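PDB 5FJZ: coatomer subunit delta from Saccharomyces cerevisiae, which probably serves, as part of the coatomer coat, in retrograde Golgi-to-ER transport of dilysine-tagged proteins, and through its mu-homology domain binds the tether protein Dsl1. Local coordinates for residues A[12-18]-A[41-47]; A[138-144]-A[203-209]. One frame throughout, in Å; residues are numbered along the deposited sequence.

Contact 1. Residues A[12-18]-A[41-47]; sequences NNGILIS and VLELRIN
I15 and I17 pack against L44 on the tight side of this beta hairpin: CD1 of L44 touches both, 3.8 Å from CG2 of I15 and 4.0 Å from CG1 of I17. L44 gets there because its CG lies anti to the backbone N (chi1 176°). CG1 of I15 also runs alongside CG1 of I46. The strands are antiparallel, and L16 and R45 form a hydrogen-bonded pair, L16 N to R45 O being 2.8 Å; S18 and E43 make the next such pair.

The other face, with L16, S18, E43 and R45, is more polar. Its L16-R45 half is still closely packed: CD2 of L16 sits over one face of the R45 guanidinium, 3.6 Å from NH1, while CB of N12 approaches NH2 obliquely. NE of R45 forms a salt bridge with D101 and NH1 bonds to P10 O, which together limit rotation of the group. Only toward S18 and E43 is the face partly open to solvent; there E43 pairs with K20 and packs on the backbone of the bound peptide.

Beyond the strand end, the N12 and N47 amides stack with planes 13° apart, and N47 ND2 donates a hydrogen bond to N12 O (2.9 Å) from above the carbonyl plane. In the sheet, strand 257-269 flanks 15-27 and strand 104-113 flanks 33-46, while strands 54-58 and 241-246 pack against the isoleucine-leucine face.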
ATOM      1  N   ASN A  12      16.786  22.514  13.274  1.00 24.88           N
ATOM      2  CA  ASN A  12      17.008  23.412  12.174  1.00 26.28           C
ATOM      3  C   ASN A  12      17.270  24.762  12.777  1.00 28.54           C
ATOM      4  O   ASN A  12      16.437  25.259  13.525  1.00 28.17           O
ATOM      5  CB  ASN A  12      15.753  23.451  11.288  1.00 27.16           C
ATOM      6  CG  ASN A  12      15.883  24.331  10.035  1.00 24.64           C
ATOM      7  OD1 ASN A  12      14.925  24.510   9.277  1.00 25.28           O
ATOM      8  ND2 ASN A  12      17.068  24.868   9.793  1.00 19.81           N
ATOM      9  N   ASN A  13      18.386  25.402  12.412  1.00 26.51           N
ATOM     10  CA  ASN A  13      18.695  26.737  12.975  1.00 29.61           C
ATOM     11  C   ASN A  13      18.376  27.899  12.020  1.00 30.43           C
ATOM     12  O   ASN A  13      18.653  29.095  12.291  1.00 26.26           O
ATOM     13  CB  ASN A  13      20.139  26.714  13.475  1.00 35.35           C
ATOM     14  CG  ASN A  13      20.351  25.732  14.636  1.00 38.39           C
ATOM     15  OD1 ASN A  13      19.578  25.689  15.612  1.00 38.58           O
ATOM     16  ND2 ASN A  13      21.370  24.906  14.518  1.00 35.81           N
ATOM     17  N   GLY A  14      17.770  27.537  10.890  1.00 29.63           N
ATOM     18  CA  GLY A  14      17.377  28.457   9.847  1.00 29.01           C
ATOM     19  C   GLY A  14      17.091  27.755   8.537  1.00 26.89           C
ATOM     20  O   GLY A  14      15.926  27.636   8.071  1.00 25.44           O
ATOM     21  N   ILE A  15      18.151  27.294   7.916  1.00 22.76           N
ATOM     22  CA  ILE A  15      18.104  26.414   6.750  1.00 22.47           C
ATOM     23  C   ILE A  15      18.738  25.089   7.105  1.00 22.30           C
ATOM     24  O   ILE A  15      19.881  25.041   7.566  1.00 22.64           O
ATOM     25  CB  ILE A  15      18.846  26.994   5.524  1.00 20.95           C
ATOM     26  CG1 ILE A  15      18.100  28.256   5.045  1.00 22.90           C
ATOM     27  CG2 ILE A  15      18.891  25.990   4.385  1.00 19.92           C
ATOM     28  CD1 ILE A  15      18.739  28.988   3.912  1.00 19.32           C
ATOM     29  N   LEU A  16      18.023  23.992   6.806  1.00 20.55           N
ATOM     30  CA  LEU A  16      18.594  22.666   6.928  1.00 19.52           C
ATOM     31  C   LEU A  16      18.337  21.897   5.693  1.00 17.63           C
ATOM     32  O   LEU A  16      17.159  21.725   5.293  1.00 20.45           O
ATOM     33  CB  LEU A  16      18.026  21.921   8.163  1.00 21.45           C
ATOM     34  CG  LEU A  16      18.526  20.492   8.368  1.00 24.47           C
ATOM     35  CD1 LEU A  16      20.019  20.466   8.754  1.00 23.65           C
ATOM     36  CD2 LEU A  16      17.753  19.862   9.498  1.00 27.10           C
ATOM     37  N   ILE A  17      19.425  21.390   5.073  1.00 18.02           N
ATOM     38  CA  ILE A  17      19.327  20.613   3.860  1.00 16.63           C
ATOM     39  C   ILE A  17      19.635  19.154   4.175  1.00 17.48           C
ATOM     40  O   ILE A  17      20.631  18.862   4.842  1.00 20.68           O
ATOM     41  CB  ILE A  17      20.313  21.158   2.777  1.00 17.73           C
ATOM     42  CG1 ILE A  17      19.906  22.574   2.328  1.00 23.64           C
ATOM     43  CG2 ILE A  17      20.383  20.190   1.623  1.00 16.74           C
ATOM     44  CD1 ILE A  17      21.045  23.311   1.675  1.00 23.81           C
ATOM     45  N   SER A  18      18.753  18.234   3.746  1.00 17.75           N
ATOM     46  CA  SER A  18      18.918  16.820   3.997  0.50 20.30           C
ATOM     47  C   SER A  18      19.090  16.114   2.672  1.00 20.50           C
ATOM     48  O   SER A  18      18.258  16.240   1.776  1.00 22.26           O
ATOM     49  CB  SER A  18      17.719  16.265   4.754  0.50 23.72           C
ATOM     50  OG  SER A  18      17.912  14.893   4.991  0.50 31.58           O
ATOM     51  N   VAL A  41      16.804  11.773  -2.486  1.00 16.06           N
ATOM     52  CA  VAL A  41      16.052  13.011  -2.445  1.00 16.27           C
ATOM     53  C   VAL A  41      16.852  14.046  -1.752  1.00 14.14           C
ATOM     54  O   VAL A  41      17.560  13.770  -0.739  1.00 15.35           O
ATOM     55  CB  VAL A  41      14.627  12.769  -1.775  1.00 16.50           C
ATOM     56  CG1 VAL A  41      14.731  12.469  -0.292  1.00 20.15           C
ATOM     57  CG2 VAL A  41      13.776  14.033  -1.833  1.00 19.13           C
ATOM     58  N   LEU A  42      16.697  15.305  -2.187  1.00 14.80           N
ATOM     59  CA  LEU A  42      17.215  16.452  -1.536  1.00 18.80           C
ATOM     60  C   LEU A  42      16.038  17.227  -0.927  1.00 16.70           C
ATOM     61  O   LEU A  42      15.156  17.649  -1.637  1.00 17.42           O
ATOM     62  CB  LEU A  42      17.928  17.273  -2.596  1.00 20.65           C
ATOM     63  CG  LEU A  42      18.738  18.290  -1.839  1.00 23.47           C
ATOM     64  CD1 LEU A  42      20.035  18.668  -2.462  1.00 26.75           C
ATOM     65  CD2 LEU A  42      17.916  19.515  -1.692  1.00 27.07           C
ATOM     66  N   GLU A  43      16.014  17.340   0.396  1.00 16.85           N
ATOM     67  CA  GLU A  43      14.957  17.995   1.134  1.00 17.72           C
ATOM     68  C   GLU A  43      15.488  19.282   1.743  1.00 18.89           C
ATOM     69  O   GLU A  43      16.630  19.352   2.255  1.00 16.64           O
ATOM     70  CB  GLU A  43      14.457  17.115   2.257  1.00 19.06           C
ATOM     71  CG  GLU A  43      13.677  15.918   1.771  1.00 20.71           C
ATOM     72  CD  GLU A  43      13.181  15.024   2.895  1.00 24.66           C
ATOM     73  OE1 GLU A  43      13.494  15.271   4.077  1.00 32.94           O
ATOM     74  OE2 GLU A  43      12.483  14.058   2.588  1.00 26.29           O
ATOM     75  N   LEU A  44      14.662  20.304   1.695  1.00 18.37           N
ATOM     76  CA  LEU A  44      14.941  21.603   2.272  1.00 15.57           C
ATOM     77  C   LEU A  44      13.953  21.920   3.387  1.00 19.73           C
ATOM     78  O   LEU A  44      12.759  21.766   3.176  1.00 18.24           O
ATOM     79  CB  LEU A  44      14.829  22.649   1.102  1.00 19.67           C
ATOM     80  CG  LEU A  44      14.994  24.113   1.463  1.00 23.81           C
ATOM     81  CD1 LEU A  44      16.365  24.322   2.046  1.00 26.49           C
ATOM     82  CD2 LEU A  44      14.772  24.970   0.207  1.00 28.80           C
ATOM     83  N   ARG A  45      14.458  22.317   4.550  1.00 15.40           N
ATOM     84  CA  ARG A  45      13.672  22.816   5.657  1.00 19.10           C
ATOM     85  C   ARG A  45      14.132  24.255   5.913  1.00 20.81           C
ATOM     86  O   ARG A  45      15.339  24.545   6.106  1.00 24.92           O
ATOM     87  CB  ARG A  45      13.824  21.992   6.876  1.00 18.63           C
ATOM     88  CG  ARG A  45      13.117  20.642   6.916  1.00 20.21           C
ATOM     89  CD  ARG A  45      13.569  19.793   8.095  1.00 20.82           C
ATOM     90  NE  ARG A  45      13.408  20.459   9.390  1.00 21.85           N
ATOM     91  CZ  ARG A  45      13.868  20.000  10.572  1.00 21.07           C
ATOM     92  NH1 ARG A  45      14.523  18.872  10.616  1.00 22.71           N
ATOM     93  NH2 ARG A  45      13.673  20.666  11.698  1.00 22.42           N
ATOM     94  N   ILE A  46      13.173  25.146   5.969  1.00 20.59           N
ATOM     95  CA  ILE A  46      13.407  26.518   6.331  1.00 20.33           C
ATOM     96  C   ILE A  46      12.495  26.982   7.458  1.00 23.96           C
ATOM     97  O   ILE A  46      11.288  26.784   7.414  1.00 19.89           O
ATOM     98  CB  ILE A  46      13.248  27.444   5.137  1.00 26.95           C
ATOM     99  CG1 ILE A  46      14.223  27.006   4.040  1.00 26.49           C
ATOM    100  CG2 ILE A  46      13.585  28.875   5.544  1.00 25.00           C
ATOM    101  CD1 ILE A  46      14.104  27.787   2.772  1.00 30.51           C
ATOM    102  N   ASN A  47      13.074  27.556   8.510  1.00 18.72           N
ATOM    103  CA  ASN A  47      12.249  27.946   9.632  1.00 24.74           C
ATOM    104  C   ASN A  47      12.425  29.398  10.024  1.00 26.83           C
ATOM    105  O   ASN A  47      11.879  29.814  11.026  1.00 29.68           O
ATOM    106  CB  ASN A  47      12.435  26.992  10.803  1.00 23.71           C
ATOM    107  CG  ASN A  47      13.762  27.140  11.491  1.00 27.25           C
ATOM    108  OD1 ASN A  47      14.606  28.017  11.174  1.00 31.92           O
ATOM    109  ND2 ASN A  47      13.901  26.365  12.517  1.00 29.40           N
TER

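Contact 2. Residues A[138-144]-A[203-209]; sequences FDVIIEY and GALAFTI
Y144 lays its ring over the backbone of G203, whose carbonyl carbon sits 3.5 Å above the ring plane, over its centre. CA of G203 makes a CH-pi contact with the same face, 4.0 Å from the centroid, and A204 N comes within 3.4 Å of CZ of Y144. The first torsion explains the overlap: with chi1 at 52°, CG stands between the backbone N and the carbonyl carbon, and the ring folds across to the facing strand. Glycine, having no side chain, lets the ring lie this close.

F207 mirrors this from the other strand. Its chi1 of 56° turns the ring back over V140, whose CB stands above one face, offset toward the rim, 4.0 Å from the centroid. CG1 of V140 touches CZ of F207, and CD1 of I142 meets the ring edge in its plane, 3.9 Å from CE1 of F207.

These are the two central strands of a four-stranded antiparallel sheet in the mu-homology domain, the cargo-binding fold of adaptor medium subunits. V140, I142, Y144, L205, F207 and I209 share its inner face, which packs on strands 155-159 and 190-194; F157 touches I142, Y144 and L205, and I192 touches L205 and F207. The backbone ladder is unbroken from F138-I209 to Y144-G203, each hydrogen-bonded pair closed by two bonds.

On the opposite face small residues meet larger ones: CB of A206 lies 4.1 Å from CG1 of I141, and CB of A204 touches CG of E143. At the far end OG1 of T208 donates a short 2.6 Å bond to OD1 of D139, on the anti side and 33° out of the carboxylate plane. N170 also bonds to that hydroxyl.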
ATOM      1  N   PHE A 138      20.689 -25.453  11.135  1.00 25.42           N
ATOM      2  CA  PHE A 138      21.780 -25.111  10.270  1.00 22.78           C
ATOM      3  C   PHE A 138      22.812 -24.163  10.853  1.00 20.48           C
ATOM      4  O   PHE A 138      22.508 -23.281  11.617  1.00 21.21           O
ATOM      5  CB  PHE A 138      21.225 -24.552   8.954  1.00 22.77           C
ATOM      6  CG  PHE A 138      20.316 -25.506   8.196  1.00 24.73           C
ATOM      7  CD1 PHE A 138      18.989 -25.606   8.522  1.00 24.04           C
ATOM      8  CD2 PHE A 138      20.826 -26.335   7.179  1.00 24.64           C
ATOM      9  CE1 PHE A 138      18.146 -26.495   7.882  1.00 26.33           C
ATOM     10  CE2 PHE A 138      19.986 -27.209   6.495  1.00 26.14           C
ATOM     11  CZ  PHE A 138      18.645 -27.300   6.870  1.00 29.71           C
ATOM     12  N   ASP A 139      24.074 -24.393  10.458  1.00 20.98           N
ATOM     13  CA  ASP A 139      25.188 -23.573  10.787  1.00 19.09           C
ATOM     14  C   ASP A 139      25.349 -22.611   9.589  1.00 20.98           C
ATOM     15  O   ASP A 139      25.571 -23.012   8.440  1.00 21.16           O
ATOM     16  CB  ASP A 139      26.503 -24.367  11.034  1.00 21.56           C
ATOM     17  CG  ASP A 139      26.448 -25.292  12.238  1.00 26.99           C
ATOM     18  OD1 ASP A 139      25.708 -25.106  13.217  1.00 31.27           O
ATOM     19  OD2 ASP A 139      27.198 -26.268  12.243  1.00 30.06           O
ATOM     20  N   VAL A 140      25.084 -21.340   9.849  1.00 17.97           N
ATOM     21  CA  VAL A 140      25.092 -20.314   8.874  1.00 17.76           C
ATOM     22  C   VAL A 140      26.258 -19.425   9.024  1.00 18.38           C
ATOM     23  O   VAL A 140      26.590 -19.011  10.146  1.00 18.04           O
ATOM     24  CB  VAL A 140      23.822 -19.426   9.016  1.00 19.02           C
ATOM     25  CG1 VAL A 140      23.794 -18.342   7.967  1.00 22.30           C
ATOM     26  CG2 VAL A 140      22.557 -20.288   8.912  1.00 21.00           C
ATOM     27  N   ILE A 141      26.838 -19.017   7.897  1.00 16.68           N
ATOM     28  CA  ILE A 141      27.828 -17.989   7.880  1.00 18.06           C
ATOM     29  C   ILE A 141      27.414 -16.928   6.845  1.00 16.95           C
ATOM     30  O   ILE A 141      27.181 -17.226   5.671  1.00 18.50           O
ATOM     31  CB  ILE A 141      29.255 -18.557   7.490  1.00 19.43           C
ATOM     32  CG1 ILE A 141      29.713 -19.590   8.510  1.00 23.00           C
ATOM     33  CG2 ILE A 141      30.262 -17.409   7.322  1.00 20.03           C
ATOM     34  CD1 ILE A 141      31.099 -20.214   8.253  1.00 25.54           C
ATOM     35  N   ILE A 142      27.300 -15.722   7.324  1.00 17.12           N
ATOM     36  CA  ILE A 142      27.077 -14.580   6.478  1.00 19.73           C
ATOM     37  C   ILE A 142      28.373 -13.817   6.416  1.00 19.30           C
ATOM     38  O   ILE A 142      28.853 -13.223   7.415  1.00 19.88           O
ATOM     39  CB  ILE A 142      25.948 -13.625   7.035  1.00 17.93           C
ATOM     40  CG1 ILE A 142      24.667 -14.393   7.223  1.00 16.34           C
ATOM     41  CG2 ILE A 142      25.739 -12.500   5.989  1.00 20.82           C
ATOM     42  CD1 ILE A 142      23.541 -13.631   7.966  1.00 17.87           C
ATOM     43  N   GLU A 143      28.867 -13.675   5.205  1.00 16.11           N
ATOM     44  CA  GLU A 143      30.044 -12.870   4.968  1.00 21.66           C
ATOM     45  C   GLU A 143      29.720 -11.602   4.286  1.00 17.51           C
ATOM     46  O   GLU A 143      28.953 -11.555   3.395  1.00 23.84           O
ATOM     47  CB  GLU A 143      31.024 -13.634   4.066  1.00 29.18           C
ATOM     48  CG  GLU A 143      31.728 -14.680   4.905  1.00 40.96           C
ATOM     49  CD  GLU A 143      32.618 -15.572   4.107  1.00 49.45           C
ATOM     50  OE1 GLU A 143      32.350 -15.753   2.882  1.00 53.35           O
ATOM     51  OE2 GLU A 143      33.590 -16.071   4.735  1.00 59.61           O
ATOM     52  N   TYR A 144      30.288 -10.558   4.802  1.00 18.06           N
ATOM     53  CA  TYR A 144      30.044  -9.209   4.337  1.00 18.88           C
ATOM     54  C   TYR A 144      31.351  -8.463   4.084  1.00 21.65           C
ATOM     55  O   TYR A 144      32.387  -8.713   4.739  1.00 21.84           O
ATOM     56  CB  TYR A 144      29.192  -8.479   5.351  1.00 18.15           C
ATOM     57  CG  TYR A 144      29.680  -8.499   6.797  1.00 15.88           C
ATOM     58  CD1 TYR A 144      30.629  -7.592   7.257  1.00 16.05           C
ATOM     59  CD2 TYR A 144      29.125  -9.372   7.703  1.00 18.52           C
ATOM     60  CE1 TYR A 144      31.105  -7.644   8.573  1.00 17.59           C
ATOM     61  CE2 TYR A 144      29.537  -9.389   9.025  1.00 19.70           C
ATOM     62  CZ  TYR A 144      30.548  -8.556   9.448  1.00 18.80           C
ATOM     63  OH  TYR A 144      30.977  -8.597  10.787  1.00 18.69           O
ATOM     64  N   GLY A 203      34.180  -9.056   6.934  1.00 20.28           N
ATOM     65  CA  GLY A 203      33.931  -9.791   8.166  1.00 18.34           C
ATOM     66  C   GLY A 203      32.878 -10.814   7.971  1.00 15.38           C
ATOM     67  O   GLY A 203      32.396 -11.052   6.856  1.00 14.93           O
ATOM     68  N   ALA A 204      32.434 -11.396   9.082  1.00 17.10           N
ATOM     69  CA  ALA A 204      31.498 -12.507   9.020  1.00 17.04           C
ATOM     70  C   ALA A 204      30.684 -12.588  10.257  1.00 15.34           C
ATOM     71  O   ALA A 204      31.173 -12.264  11.407  1.00 15.03           O
ATOM     72  CB  ALA A 204      32.267 -13.816   8.846  1.00 17.03           C
ATOM     73  N   LEU A 205      29.486 -13.082  10.078  1.00 15.92           N
ATOM     74  CA  LEU A 205      28.627 -13.477  11.224  1.00 17.32           C
ATOM     75  C   LEU A 205      28.273 -14.937  11.085  1.00 13.50           C
ATOM     76  O   LEU A 205      27.673 -15.357  10.079  1.00 15.49           O
ATOM     77  CB  LEU A 205      27.338 -12.613  11.210  1.00 16.45           C
ATOM     78  CG  LEU A 205      26.242 -12.984  12.194  1.00 15.37           C
ATOM     79  CD1 LEU A 205      26.701 -12.823  13.626  1.00 16.26           C
ATOM     80  CD2 LEU A 205      24.960 -12.120  12.033  1.00 17.23           C
ATOM     81  N   ALA A 206      28.404 -15.678  12.188  1.00 15.26           N
ATOM     82  CA  ALA A 206      28.159 -17.065  12.173  1.00 13.31           C
ATOM     83  C   ALA A 206      27.293 -17.502  13.325  1.00 14.04           C
ATOM     84  O   ALA A 206      27.498 -17.070  14.467  1.00 16.83           O
ATOM     85  CB  ALA A 206      29.550 -17.823  12.184  1.00 14.22           C
ATOM     86  N   PHE A 207      26.324 -18.346  13.042  1.00 16.91           N
ATOM     87  CA  PHE A 207      25.377 -18.817  14.055  1.00 17.73           C
ATOM     88  C   PHE A 207      24.745 -20.077  13.640  1.00 17.74           C
ATOM     89  O   PHE A 207      24.793 -20.456  12.456  1.00 23.17           O
ATOM     90  CB  PHE A 207      24.333 -17.704  14.369  1.00 21.69           C
ATOM     91  CG  PHE A 207      23.627 -17.247  13.162  1.00 19.99           C
ATOM     92  CD1 PHE A 207      24.240 -16.367  12.257  1.00 19.34           C
ATOM     93  CD2 PHE A 207      22.459 -17.778  12.825  1.00 18.21           C
ATOM     94  CE1 PHE A 207      23.580 -15.981  11.080  1.00 18.31           C
ATOM     95  CE2 PHE A 207      21.816 -17.427  11.651  1.00 20.28           C
ATOM     96  CZ  PHE A 207      22.373 -16.498  10.783  1.00 19.42           C
ATOM     97  N   THR A 208      24.085 -20.737  14.603  1.00 17.58           N
ATOM     98  CA  THR A 208      23.298 -21.862  14.366  1.00 18.74           C
ATOM     99  C   THR A 208      21.838 -21.572  14.714  1.00 17.77           C
ATOM    100  O   THR A 208      21.574 -21.025  15.745  1.00 19.33           O
ATOM    101  CB  THR A 208      23.802 -23.033  15.255  1.00 23.59           C
ATOM    102  OG1 THR A 208      25.194 -23.286  14.955  1.00 26.88           O
ATOM    103  CG2 THR A 208      23.033 -24.286  14.923  1.00 23.46           C
ATOM    104  N   ILE A 209      20.972 -21.928  13.826  1.00 18.31           N
ATOM    105  CA  ILE A 209      19.555 -21.630  13.938  1.00 22.01           C
ATOM    106  C   ILE A 209      18.773 -22.805  13.439  1.00 21.60           C
ATOM    107  O   ILE A 209      19.138 -23.454  12.461  1.00 20.42           O
ATOM    108  CB  ILE A 209      19.197 -20.311  13.164  1.00 20.53           C
ATOM    109  CG1 ILE A 209      17.764 -19.860  13.484  1.00 19.53           C
ATOM    110  CG2 ILE A 209      19.375 -20.480  11.664  1.00 21.73           C
ATOM    111  CD1 ILE A 209      17.490 -18.396  13.018  1.00 21.06           C
TER

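Contact 1 closes before contact 2 opens along the chain, and the two lie on opposite sides of its centre, 41 Å between centres and about 25 Å between nearest atoms. They share no sheet. Strands 15-27 and 33-46 of contact 1 belong to the long mixed sheet, whereas strands 137-146 and 202-210 of contact 2 are the middle pair of the separate four-stranded sheet. The long sheet bridges them: its strands 155-159 and 190-194 lie beneath contact 2. Both ends thus belong to one elongated mu-homology domain. The Dsl1-interacting region includes both segments of contact 1 and 138-144, but the bound peptide reaches contact 1 only at E43, and no other protein chain touches contact 2.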